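Local coordinates for polymerase X (Deinococcus radiodurans, PDB 2W9M), which probably catalyses template-dependent addition of deoxyribonucleotides to DNA as a family X repair polymerase, and carries a zinc-binding PHP domain, at residues A[125-128]-A[132-135]; A[158-163]-A[185-190]; A[167-172]-A[229-234]; A[352-357]-A[522-527]; A[471-476]-A[503-508]. All coordinates share one frame; numbering follows the deposited sequence.

Contact 1: residues A[125-128]-A[132-135]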
# COMPACT_ATOMS: atom_id res chain seq x y z
N ARG A 125 10.96 -11.14 -3.75
CA ARG A 125 12.40 -11.08 -3.53
C ARG A 125 12.80 -11.80 -2.25
O ARG A 125 13.85 -12.45 -2.19
CB ARG A 125 12.88 -9.64 -3.48
CG ARG A 125 14.34 -9.52 -3.08
CD ARG A 125 14.64 -8.16 -2.50
NE ARG A 125 15.48 -8.30 -1.32
CZ ARG A 125 15.01 -8.24 -0.07
NH1 ARG A 125 13.73 -8.01 0.14
NH2 ARG A 125 15.83 -8.39 0.95
N GLU A 126 11.97 -11.69 -1.23
CA GLU A 126 12.22 -12.39 0.02
C GLU A 126 12.03 -13.90 -0.15
O GLU A 126 12.80 -14.69 0.40
CB GLU A 126 11.30 -11.87 1.12
CG GLU A 126 11.57 -10.43 1.51
CD GLU A 126 10.43 -9.81 2.29
OE1 GLU A 126 9.30 -10.33 2.23
OE2 GLU A 126 10.67 -8.78 2.97
N ALA A 127 11.02 -14.28 -0.92
CA ALA A 127 10.75 -15.69 -1.17
C ALA A 127 11.93 -16.35 -1.87
O ALA A 127 12.27 -17.49 -1.59
CB ALA A 127 9.49 -15.87 -1.98
N ALA A 128 12.55 -15.61 -2.79
CA ALA A 128 13.73 -16.09 -3.48
C ALA A 128 14.88 -16.25 -2.49
O ALA A 128 15.59 -17.25 -2.49
CB ALA A 128 14.12 -15.14 -4.62
N GLU A 132 11.95 -20.25 -0.12
CA GLU A 132 10.51 -20.46 -0.18
C GLU A 132 10.02 -20.57 -1.63
O GLU A 132 9.17 -21.39 -1.96
CB GLU A 132 9.77 -19.34 0.54
CG GLU A 132 8.26 -19.42 0.47
CD GLU A 132 7.57 -18.27 1.19
OE1 GLU A 132 6.32 -18.20 1.14
OE2 GLU A 132 8.28 -17.43 1.80
N LEU A 133 10.58 -19.72 -2.49
CA LEU A 133 10.20 -19.68 -3.90
C LEU A 133 10.55 -21.00 -4.57
O LEU A 133 9.70 -21.61 -5.23
CB LEU A 133 10.93 -18.55 -4.61
CG LEU A 133 10.19 -17.83 -5.74
CD1 LEU A 133 11.19 -17.09 -6.61
CD2 LEU A 133 9.38 -18.80 -6.57
N ALA A 134 11.79 -21.44 -4.41
CA ALA A 134 12.26 -22.68 -5.01
C ALA A 134 11.41 -23.87 -4.56
O ALA A 134 11.22 -24.83 -5.30
CB ALA A 134 13.72 -22.92 -4.69
N GLY A 135 10.89 -23.79 -3.33
CA GLY A 135 10.13 -24.87 -2.74
C GLY A 135 8.75 -25.07 -3.34
O GLY A 135 8.09 -26.07 -3.06
O HOH W 1 13.84 -19.95 -3.37
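L133 reaches back over the last turns of helix 121-130 and lays its side chain along A127 and A128. Its CB sits 3.5 Å from the carbonyl oxygen A127 O and also faces the methyl A127 CB across 4.0 Å, so it meets one residue both at the backbone and at the side chain. The same CB brushes the amide A128 N. Beyond CG the chain forks. CD1 runs on to A128 CB, at 4.0 Å, and the L133 side chain also packs on A144 of helix 141-157 and on F139. The main chain of L133 adds the polar part of the contact: L133 N donates to A127 O over 2.9 Å with an N-H...O angle of 164°, coming from above the carbonyl plane rather than within it. E132 N also lies near that oxygen, but at a poor angle, and makes a weak bond to S130 OG. E132 touches A127 O with its CB, and its extended chain carries the carboxylate to a salt bridge with R123. One water bridges the segments: A134 N donates to it over 2.7 Å, and it donates weakly to A128 O. The contact folds the chain back as it leaves one helix of a helix-hairpin-helix domain, a fold consistent with DNA binding. Chemically, A127 O keeps an amide donor where the helix runs out, and the methyls of A127 and A128 pack against L133 beside it.

Contact 2: residues A[158-163]-A[185-190]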
# COMPACT_ATOMS: atom_id res chain seq x y z
N ARG A 158 13.41 1.83 -11.45
CA ARG A 158 12.83 2.86 -10.60
C ARG A 158 13.86 3.90 -10.16
O ARG A 158 15.02 3.57 -9.88
CB ARG A 158 12.18 2.21 -9.38
CG ARG A 158 10.84 1.56 -9.67
CD ARG A 158 10.77 0.14 -9.13
NE ARG A 158 10.67 0.07 -7.67
CZ ARG A 158 9.62 -0.43 -7.02
NH1 ARG A 158 8.58 -0.90 -7.70
NH2 ARG A 158 9.62 -0.46 -5.69
N GLN A 159 13.45 5.16 -10.10
CA GLN A 159 14.31 6.22 -9.58
C GLN A 159 14.22 6.24 -8.06
O GLN A 159 15.19 6.56 -7.37
CB GLN A 159 13.91 7.58 -10.13
CG GLN A 159 14.68 8.02 -11.37
CD GLN A 159 14.63 9.52 -11.59
OE1 GLN A 159 14.63 10.29 -10.63
NE2 GLN A 159 14.58 9.94 -12.85
N ARG A 160 13.05 5.89 -7.55
CA ARG A 160 12.83 5.80 -6.12
C ARG A 160 12.15 4.47 -5.78
O ARG A 160 11.41 3.92 -6.58
CB ARG A 160 11.99 6.99 -5.64
CG ARG A 160 12.81 8.26 -5.40
CD ARG A 160 11.96 9.37 -4.77
NE ARG A 160 12.77 10.25 -3.91
CZ ARG A 160 12.69 10.27 -2.58
NH1 ARG A 160 11.84 9.48 -1.95
NH2 ARG A 160 13.46 11.10 -1.88
N GLN A 161 12.44 3.96 -4.58
CA GLN A 161 11.91 2.67 -4.15
C GLN A 161 10.67 2.84 -3.28
O GLN A 161 10.45 3.90 -2.71
CB GLN A 161 12.98 1.90 -3.37
CG GLN A 161 14.26 1.65 -4.15
CD GLN A 161 14.00 0.87 -5.42
OE1 GLN A 161 13.09 0.05 -5.48
NE2 GLN A 161 14.81 1.13 -6.45
N SER A 162 9.86 1.79 -3.19
CA SER A 162 8.69 1.81 -2.32
C SER A 162 9.17 1.73 -0.88
O SER A 162 10.25 1.22 -0.60
CB SER A 162 7.74 0.64 -2.63
OG SER A 162 8.28 -0.60 -2.22
N LEU A 163 8.36 2.24 0.04
CA LEU A 163 8.69 2.18 1.46
C LEU A 163 8.92 0.74 1.90
O LEU A 163 9.73 0.48 2.78
CB LEU A 163 7.58 2.81 2.30
CG LEU A 163 7.77 2.76 3.82
CD1 LEU A 163 9.09 3.41 4.22
CD2 LEU A 163 6.59 3.42 4.53
N ALA A 185 17.46 5.02 9.10
CA ALA A 185 17.69 6.45 9.01
C ALA A 185 16.98 7.03 7.80
O ALA A 185 16.34 6.31 7.04
CB ALA A 185 19.17 6.75 8.94
N GLY A 186 17.08 8.35 7.64
CA GLY A 186 16.53 9.03 6.49
C GLY A 186 15.10 8.67 6.17
O GLY A 186 14.23 8.67 7.05
N ASP A 187 14.85 8.34 4.91
CA ASP A 187 13.49 8.20 4.40
C ASP A 187 12.71 7.03 5.00
O ASP A 187 11.54 7.17 5.33
CB ASP A 187 13.50 8.14 2.87
CG ASP A 187 14.04 9.41 2.24
OD1 ASP A 187 14.42 10.34 2.99
OD2 ASP A 187 14.09 9.49 0.99
N VAL A 188 13.36 5.87 5.16
CA VAL A 188 12.68 4.71 5.73
C VAL A 188 12.33 4.92 7.21
O VAL A 188 11.29 4.47 7.67
CB VAL A 188 13.49 3.40 5.56
CG1 VAL A 188 14.00 3.30 4.14
CG2 VAL A 188 14.64 3.34 6.54
N ARG A 189 13.20 5.63 7.93
CA ARG A 189 12.98 5.87 9.36
C ARG A 189 11.75 6.74 9.65
O ARG A 189 11.10 6.58 10.68
CB ARG A 189 14.21 6.52 9.99
CG ARG A 189 13.96 6.94 11.43
CD ARG A 189 15.09 7.78 11.98
NE ARG A 189 14.84 8.14 13.36
CZ ARG A 189 15.51 9.08 14.02
NH1 ARG A 189 16.48 9.75 13.42
NH2 ARG A 189 15.21 9.35 15.29
N ARG A 190 11.43 7.67 8.75
CA ARG A 190 10.29 8.55 8.98
C ARG A 190 9.08 8.25 8.09
O ARG A 190 8.09 8.97 8.12
CB ARG A 190 10.71 10.02 8.90
CG ARG A 190 11.32 10.44 7.59
CD ARG A 190 11.96 11.81 7.72
NE ARG A 190 11.71 12.62 6.53
CZ ARG A 190 12.41 12.53 5.41
NH1 ARG A 190 13.42 11.67 5.33
NH2 ARG A 190 12.11 13.30 4.37
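R160 and D187 supply the charged half of this contact, L163 and V188 the apolar half. Among the ionic interactions, the salt bridge between R160 NH2 and D187 OD2 is long, 3.4 Å, and the hydrogen bond within it is weak and bent, with an N-H...O angle of 135°. Guanidinium and carboxylate planes lie 23° apart although the two side chains cross at about a right angle. R160 gets there by an extended chain from CG to NE, reaching from the loop just before strand 161-162 to helix 186-190. The other oxygen is held more firmly: R190 NH1, one turn on, donates to D187 OD1 over 2.9 Å, approaching on the anti side and tilted out of the carboxylate plane. R190 is also paired with E305, and D187 OD2 receives a weak bond from R196 N of strand 194-203. In the apolar group, L163 CD1 comes within 4.1 Å of V188 CA, while V188 rests on V195 and L163 leans on Y528 and M531 of helix 526-535. Within 158-163, R158 NE donates to Q161 OE1 over 3.3 Å; S162, the N-cap of helix 163-176, has its OG bonded to A165 N just beyond. With two arginines sharing its charge, the buried carboxylate of D187 is likely to stay ionised, and it ties helix 186-190 to the chain entering strand 161-162.

Contact 3: residues A[167-172]-A[229-234]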
# COMPACT_ATOMS: atom_id res chain seq x y z
N LEU A 167 12.48 -0.40 3.46
CA LEU A 167 12.42 -0.77 4.87
C LEU A 167 12.85 -2.22 5.08
O LEU A 167 13.58 -2.53 6.02
CB LEU A 167 11.00 -0.55 5.41
CG LEU A 167 10.79 -0.48 6.92
CD1 LEU A 167 11.90 0.32 7.58
CD2 LEU A 167 9.43 0.13 7.24
N ALA A 168 12.40 -3.11 4.20
CA ALA A 168 12.79 -4.52 4.25
C ALA A 168 14.30 -4.68 4.12
O ALA A 168 14.92 -5.41 4.89
CB ALA A 168 12.08 -5.31 3.16
N VAL A 169 14.90 -4.00 3.15
CA VAL A 169 16.34 -4.08 2.93
C VAL A 169 17.12 -3.51 4.11
O VAL A 169 18.10 -4.11 4.56
CB VAL A 169 16.76 -3.41 1.62
CG1 VAL A 169 18.28 -3.31 1.54
CG2 VAL A 169 16.20 -4.17 0.42
N ALA A 170 16.69 -2.37 4.63
CA ALA A 170 17.35 -1.78 5.80
C ALA A 170 17.26 -2.71 7.01
O ALA A 170 18.23 -2.88 7.75
CB ALA A 170 16.78 -0.42 6.12
N GLU A 171 16.09 -3.31 7.21
CA GLU A 171 15.91 -4.27 8.30
C GLU A 171 16.81 -5.50 8.14
O GLU A 171 17.37 -5.99 9.12
CB GLU A 171 14.43 -4.68 8.43
CG GLU A 171 14.20 -6.19 8.62
CD GLU A 171 13.52 -6.85 7.42
OE1 GLU A 171 12.33 -6.53 7.15
OE2 GLU A 171 14.15 -7.70 6.75
N GLU A 172 16.96 -5.98 6.91
CA GLU A 172 17.79 -7.14 6.63
C GLU A 172 19.28 -6.86 6.86
O GLU A 172 19.98 -7.67 7.46
CB GLU A 172 17.57 -7.63 5.19
CG GLU A 172 18.19 -8.98 4.89
CD GLU A 172 17.98 -9.41 3.44
OE1 GLU A 172 18.02 -10.63 3.17
OE2 GLU A 172 17.78 -8.53 2.59
N GLU A 229 20.63 -5.95 -4.18
CA GLU A 229 19.57 -6.51 -5.01
C GLU A 229 18.68 -5.43 -5.62
O GLU A 229 17.46 -5.50 -5.55
CB GLU A 229 18.74 -7.51 -4.20
CG GLU A 229 19.56 -8.72 -3.76
CD GLU A 229 18.79 -9.66 -2.86
OE1 GLU A 229 17.57 -9.44 -2.66
OE2 GLU A 229 19.40 -10.62 -2.35
N GLY A 230 19.32 -4.43 -6.23
CA GLY A 230 18.62 -3.38 -6.93
C GLY A 230 18.24 -2.19 -6.06
O GLY A 230 17.94 -1.11 -6.57
N VAL A 231 18.24 -2.40 -4.75
CA VAL A 231 17.87 -1.35 -3.80
C VAL A 231 19.11 -0.60 -3.32
O VAL A 231 19.97 -1.18 -2.65
CB VAL A 231 17.15 -1.94 -2.59
CG1 VAL A 231 16.71 -0.83 -1.65
CG2 VAL A 231 15.96 -2.78 -3.03
N PRO A 232 19.21 0.69 -3.67
CA PRO A 232 20.34 1.53 -3.24
C PRO A 232 20.47 1.56 -1.71
O PRO A 232 19.46 1.63 -1.00
CB PRO A 232 19.98 2.92 -3.76
CG PRO A 232 19.03 2.66 -4.89
CD PRO A 232 18.25 1.45 -4.49
N VAL A 233 21.70 1.49 -1.22
CA VAL A 233 21.95 1.41 0.21
C VAL A 233 22.95 2.47 0.67
O VAL A 233 23.94 2.72 -0.00
CB VAL A 233 22.50 0.03 0.60
CG1 VAL A 233 23.08 0.05 2.00
CG2 VAL A 233 21.40 -1.02 0.50
N GLU A 234 22.67 3.08 1.81
CA GLU A 234 23.60 4.02 2.43
C GLU A 234 23.72 3.75 3.91
O GLU A 234 22.72 3.67 4.62
CB GLU A 234 23.15 5.47 2.21
CG GLU A 234 23.28 5.95 0.78
CD GLU A 234 22.88 7.40 0.62
OE1 GLU A 234 23.28 8.23 1.47
OE2 GLU A 234 22.16 7.71 -0.35
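V169 and V231 both set CG1 opposite the backbone N (chi1 171° and -177°), which leaves each CG2 beside that N, and the two CG2 methyls meet tip to tip at 3.7 Å. V169 CG2 also lies 3.9 Å from V231 CB and 4.0 Å from V231 CG1, so it nestles against the whole branch of V231 rather than one carbon. The second methyl of V169, CG1, turns instead to V233 CG2, 4.0 Å away. One helix valine thus straddles two strand residues, V231 and V233, whose side chains emerge on the same face of strand 231-238, with P232 between them turned away from the helix. Here helix 163-176 covers a mixed sheet in which strand 231-238 runs parallel to 194-203 and antiparallel to 224-228. This helix-on-sheet unit is probably the palm of the family X polymerase. V169 reaches both neighbouring strands as well, touching A198 and Y228, while V231 packs on F155 of helix 141-157. No hydrogen bond crosses between the two segments. At one margin the carboxylate oxygens E172 OE2 and E229 OE1 stand 5.3 Å apart, like charges that are both paired with R125, whose positive group probably offsets their mutual repulsion.

Contact 4: residues A[352-357]-A[522-527]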
# COMPACT_ATOMS: atom_id res chain seq x y z
N LEU A 352 -5.79 -13.22 13.61
CA LEU A 352 -5.76 -13.60 15.02
C LEU A 352 -4.34 -13.88 15.50
O LEU A 352 -3.97 -13.48 16.60
CB LEU A 352 -6.66 -14.81 15.29
CG LEU A 352 -8.17 -14.56 15.39
CD1 LEU A 352 -8.89 -15.84 15.75
CD2 LEU A 352 -8.46 -13.49 16.42
N THR A 353 -3.54 -14.57 14.69
CA THR A 353 -2.18 -14.90 15.09
C THR A 353 -1.24 -13.70 14.95
O THR A 353 -0.09 -13.75 15.39
CB THR A 353 -1.59 -16.13 14.34
OG1 THR A 353 -0.85 -15.70 13.19
CG2 THR A 353 -2.70 -17.09 13.92
N LEU A 354 -1.74 -12.62 14.35
CA LEU A 354 -0.98 -11.37 14.26
C LEU A 354 -1.30 -10.47 15.44
O LEU A 354 -0.65 -9.45 15.65
CB LEU A 354 -1.26 -10.65 12.94
CG LEU A 354 -0.58 -11.25 11.71
CD1 LEU A 354 -1.16 -10.67 10.44
CD2 LEU A 354 0.92 -11.01 11.78
N GLY A 355 -2.32 -10.85 16.21
CA GLY A 355 -2.64 -10.17 17.45
C GLY A 355 -3.86 -9.28 17.42
O GLY A 355 -4.10 -8.51 18.34
N HIS A 356 -4.65 -9.37 16.35
CA HIS A 356 -5.83 -8.52 16.21
C HIS A 356 -7.08 -9.26 16.69
O HIS A 356 -7.01 -10.42 17.08
CB HIS A 356 -5.98 -8.04 14.77
CG HIS A 356 -4.72 -7.44 14.20
ND1 HIS A 356 -4.22 -6.23 14.63
CD2 HIS A 356 -3.87 -7.88 13.25
CE1 HIS A 356 -3.11 -5.96 13.96
NE2 HIS A 356 -2.88 -6.95 13.12
N GLU A 357 -8.21 -8.57 16.64
CA GLU A 357 -9.44 -9.10 17.24
C GLU A 357 -10.42 -9.69 16.24
O GLU A 357 -10.97 -10.77 16.47
CB GLU A 357 -10.12 -8.02 18.08
CG GLU A 357 -11.48 -8.41 18.61
CD GLU A 357 -12.03 -7.40 19.60
OE1 GLU A 357 -13.27 -7.23 19.64
OE2 GLU A 357 -11.22 -6.78 20.34
N GLY A 522 -0.44 -9.91 3.62
CA GLY A 522 -0.83 -8.54 3.35
C GLY A 522 -1.31 -7.82 4.60
O GLY A 522 -1.35 -6.59 4.64
N LEU A 523 -1.67 -8.60 5.62
CA LEU A 523 -2.15 -8.04 6.88
C LEU A 523 -1.02 -7.38 7.65
O LEU A 523 -1.26 -6.57 8.55
CB LEU A 523 -2.81 -9.12 7.73
CG LEU A 523 -4.08 -9.76 7.14
CD1 LEU A 523 -4.46 -11.02 7.90
CD2 LEU A 523 -5.23 -8.77 7.12
N ARG A 524 0.22 -7.72 7.30
CA ARG A 524 1.39 -7.12 7.94
C ARG A 524 1.72 -5.76 7.33
O ARG A 524 2.70 -5.12 7.72
CB ARG A 524 2.61 -8.05 7.85
CG ARG A 524 2.32 -9.51 8.16
CD ARG A 524 3.59 -10.26 8.55
NE ARG A 524 3.72 -10.40 9.99
CZ ARG A 524 4.26 -9.49 10.80
NH1 ARG A 524 4.72 -8.34 10.31
NH2 ARG A 524 4.33 -9.72 12.11
N ASP A 525 0.92 -5.32 6.36
CA ASP A 525 1.11 -4.01 5.76
C ASP A 525 0.60 -2.91 6.69
O ASP A 525 0.96 -1.74 6.53
CB ASP A 525 0.40 -3.93 4.40
CG ASP A 525 1.15 -4.68 3.31
OD1 ASP A 525 0.66 -4.70 2.16
OD2 ASP A 525 2.22 -5.26 3.61
N ALA A 526 -0.22 -3.29 7.66
CA ALA A 526 -0.79 -2.34 8.61
C ALA A 526 0.28 -1.39 9.13
O ALA A 526 0.03 -0.20 9.35
CB ALA A 526 -1.44 -3.07 9.76
N ARG A 527 1.48 -1.93 9.32
CA ARG A 527 2.64 -1.18 9.80
C ARG A 527 2.98 0.03 8.93
O ARG A 527 3.47 1.04 9.44
CB ARG A 527 3.82 -2.14 9.90
CG ARG A 527 5.18 -1.56 9.62
CD ARG A 527 6.11 -2.68 9.14
NE ARG A 527 7.49 -2.49 9.59
CZ ARG A 527 8.51 -3.21 9.16
NH1 ARG A 527 8.31 -4.17 8.26
NH2 ARG A 527 9.74 -2.98 9.61
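L354 forks over two neighbours in 522-527, sending CD1 to L523 and CD2 to R524. CD1 sits 3.5 Å from L523 CB, a close methyl-to-methylene contact, and lies 4.2 Å from L523 CD1. The other branch, CD2, rests against the arginine: it is 3.4 Å from R524 NE and 3.7 Å from R524 NH2, and also touches R524 CG. R524 arrives there because its chain bends at chi3 (99°), folding the guanidinium back towards the leucine. This is van der Waals contact alone, with no hydrogen bond between the segments. Replacing L354 with an alanine would probably open a gap beside L523 and leave the bent end of R524 free to swing away. L354 is placed just before G355, where positive phi and two backbone bonds into the last turn close helix 344-353 as a Schellman motif. From there its side chain points across to the short 3-10 segment 522-524. L523, the buried member, packs in addition on A350 and T351 of helix 344-353, on T333 of strand 329-333, and on T515 and A517 of the loop following strand 511-514. Its side chain is about 9 Å from those of the zinc ligands H332 and D516. The contact thus packs the end of helix 344-353 against the segment leading into helix 526-535, next to strand 329-333, an outermost strand of the parallel sheet.

Contact 5: residues A[471-476]-A[503-508]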
# COMPACT_ATOMS: atom_id res chain seq x y z
N ASP A 471 -11.38 17.18 -6.78
CA ASP A 471 -11.27 18.18 -5.73
C ASP A 471 -11.40 17.52 -4.37
O ASP A 471 -12.50 17.43 -3.81
CB ASP A 471 -12.35 19.25 -5.90
CG ASP A 471 -12.32 20.29 -4.81
OD1 ASP A 471 -11.29 20.39 -4.10
OD2 ASP A 471 -13.33 21.01 -4.65
N LEU A 472 -10.28 17.07 -3.82
CA LEU A 472 -10.30 16.26 -2.61
C LEU A 472 -11.05 16.93 -1.46
O LEU A 472 -11.83 16.28 -0.76
CB LEU A 472 -8.87 15.91 -2.18
CG LEU A 472 -8.57 14.46 -1.81
CD1 LEU A 472 -7.55 14.41 -0.68
CD2 LEU A 472 -9.82 13.68 -1.42
N ASP A 473 -10.83 18.23 -1.27
CA ASP A 473 -11.46 18.96 -0.17
C ASP A 473 -12.99 18.93 -0.23
O ASP A 473 -13.65 18.80 0.80
CB ASP A 473 -10.95 20.40 -0.11
CG ASP A 473 -9.60 20.52 0.59
OD1 ASP A 473 -9.14 21.66 0.82
OD2 ASP A 473 -9.01 19.47 0.91
N ALA A 474 -13.54 19.06 -1.43
CA ALA A 474 -14.98 18.94 -1.61
C ALA A 474 -15.46 17.55 -1.21
O ALA A 474 -16.46 17.42 -0.48
CB ALA A 474 -15.36 19.23 -3.06
N VAL A 475 -14.75 16.52 -1.66
CA VAL A 475 -15.13 15.14 -1.36
C VAL A 475 -15.05 14.86 0.13
O VAL A 475 -15.97 14.29 0.71
CB VAL A 475 -14.26 14.13 -2.12
CG1 VAL A 475 -14.64 12.71 -1.71
CG2 VAL A 475 -14.42 14.30 -3.62
N LEU A 476 -13.94 15.26 0.75
CA LEU A 476 -13.75 15.06 2.18
C LEU A 476 -14.81 15.80 2.99
O LEU A 476 -15.27 15.31 4.01
CB LEU A 476 -12.34 15.51 2.61
CG LEU A 476 -11.18 14.66 2.09
CD1 LEU A 476 -9.87 15.07 2.74
CD2 LEU A 476 -11.45 13.19 2.34
N LEU A 503 -3.42 15.04 7.83
CA LEU A 503 -2.93 16.04 8.77
C LEU A 503 -3.85 17.26 8.79
O LEU A 503 -4.15 17.80 9.85
CB LEU A 503 -1.50 16.46 8.42
CG LEU A 503 -0.84 17.51 9.32
CD1 LEU A 503 -0.78 17.03 10.76
CD2 LEU A 503 0.55 17.86 8.81
N ARG A 504 -4.29 17.68 7.61
CA ARG A 504 -5.17 18.84 7.49
C ARG A 504 -6.58 18.59 8.00
O ARG A 504 -7.26 19.51 8.43
CB ARG A 504 -5.23 19.31 6.03
CG ARG A 504 -3.97 20.02 5.56
CD ARG A 504 -4.05 20.39 4.08
NE ARG A 504 -5.07 21.39 3.81
CZ ARG A 504 -6.09 21.21 2.97
NH1 ARG A 504 -6.23 20.06 2.32
NH2 ARG A 504 -6.98 22.18 2.78
N TRP A 505 -7.02 17.33 7.96
CA TRP A 505 -8.41 16.99 8.27
C TRP A 505 -8.57 16.20 9.57
O TRP A 505 -9.67 15.73 9.88
CB TRP A 505 -9.03 16.19 7.12
CG TRP A 505 -9.43 17.03 5.94
CD1 TRP A 505 -8.64 17.45 4.92
CD2 TRP A 505 -10.74 17.54 5.67
NE1 TRP A 505 -9.37 18.19 4.02
CE2 TRP A 505 -10.67 18.27 4.46
CE3 TRP A 505 -11.98 17.46 6.32
CZ2 TRP A 505 -11.77 18.91 3.89
CZ3 TRP A 505 -13.07 18.09 5.76
CH2 TRP A 505 -12.96 18.81 4.56
N ARG A 506 -7.49 16.05 10.33
CA ARG A 506 -7.50 15.22 11.53
C ARG A 506 -8.55 15.62 12.57
O ARG A 506 -8.93 14.80 13.41
CB ARG A 506 -6.12 15.16 12.19
CG ARG A 506 -5.36 16.47 12.24
CD ARG A 506 -4.24 16.39 13.26
NE ARG A 506 -4.69 16.87 14.57
CZ ARG A 506 -4.34 16.32 15.73
NH1 ARG A 506 -3.55 15.25 15.75
NH2 ARG A 506 -4.80 16.82 16.87
N GLU A 507 -9.01 16.86 12.51
CA GLU A 507 -9.99 17.36 13.47
C GLU A 507 -11.41 17.09 13.01
O GLU A 507 -12.35 17.17 13.80
CB GLU A 507 -9.81 18.87 13.66
CG GLU A 507 -8.41 19.31 14.02
CD GLU A 507 -8.13 19.22 15.51
OE1 GLU A 507 -8.56 18.23 16.13
OE2 GLU A 507 -7.48 20.14 16.05
N ARG A 508 -11.57 16.76 11.73
CA ARG A 508 -12.90 16.73 11.12
C ARG A 508 -13.36 15.35 10.64
O ARG A 508 -14.54 15.16 10.33
CB ARG A 508 -12.97 17.74 9.97
CG ARG A 508 -12.58 19.15 10.39
CD ARG A 508 -13.38 20.20 9.64
NE ARG A 508 -12.75 20.60 8.38
CZ ARG A 508 -13.42 21.09 7.34
NH1 ARG A 508 -14.74 21.23 7.40
NH2 ARG A 508 -12.77 21.44 6.23
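D473 is gripped by R504 through both ends of its carboxylate. R504 NH2 donates to D473 OD1 over 3.0 Å at an almost straight 175°, and R504 NH1 donates to D473 OD2 over 3.2 Å; each oxygen uses its syn lone pair, and the two groups are nearly coplanar. This is an end-on bidentate salt bridge, reached because the R504 chain bends at chi3. R504 NH1 has a second carboxylate, that of E501. D473 OD2 likewise has a second donor: W505 NE1 points at it from the edge of the indole, a weak bond of 3.4 Å. OD2 lies in the ring plane, while the carboxylate plane is inclined 69° to it. OD2 therefore takes two bonds and OD1 one. On one face of the indole lies L476. Its CD1 stands 3.5 Å from the centroid of the five-membered ring, a CH-pi contact, while L476 CB sits 3.7 Å from W505 CZ2 over the six-membered part. W505 CZ3 lies over the centre of one face of the R508 guanidinium, whose NH1 is salt-bridged to E480. A leucine in place of W505 would probably leave D473 OD2 without its indole donor and L476 without the flat surface its methyl rests on. The two helices joined here bracket strand 485-489 in sequence: helix 472-482 runs into it and helix 499-505 follows it. Alternating strands and helices around a parallel sheet is typical of the (βα)7 barrel of PHP domains, whose outer helices pack side by side in this way.

Contacts 1, 2 and 3 belong to the polymerase part, contacts 4 and 5 to the zinc-binding PHP part. Contacts 2 and 3, with centres 9 Å apart, share one mixed sheet: strand 161-162 leads straight into helix 163-176, and their segments alternate along the chain. Contact 1 precedes both and joins contact 3 through the ion pairs of R125, so the helix-hairpin-helix region is tied to the probable palm. Contact 3 also reaches contact 4, where L167 packs on R527, a direct touch between the two parts. Contact 5 is nested in the loop closed by contact 4, about 42 Å centre to centre from contact 1, across the chain's centre.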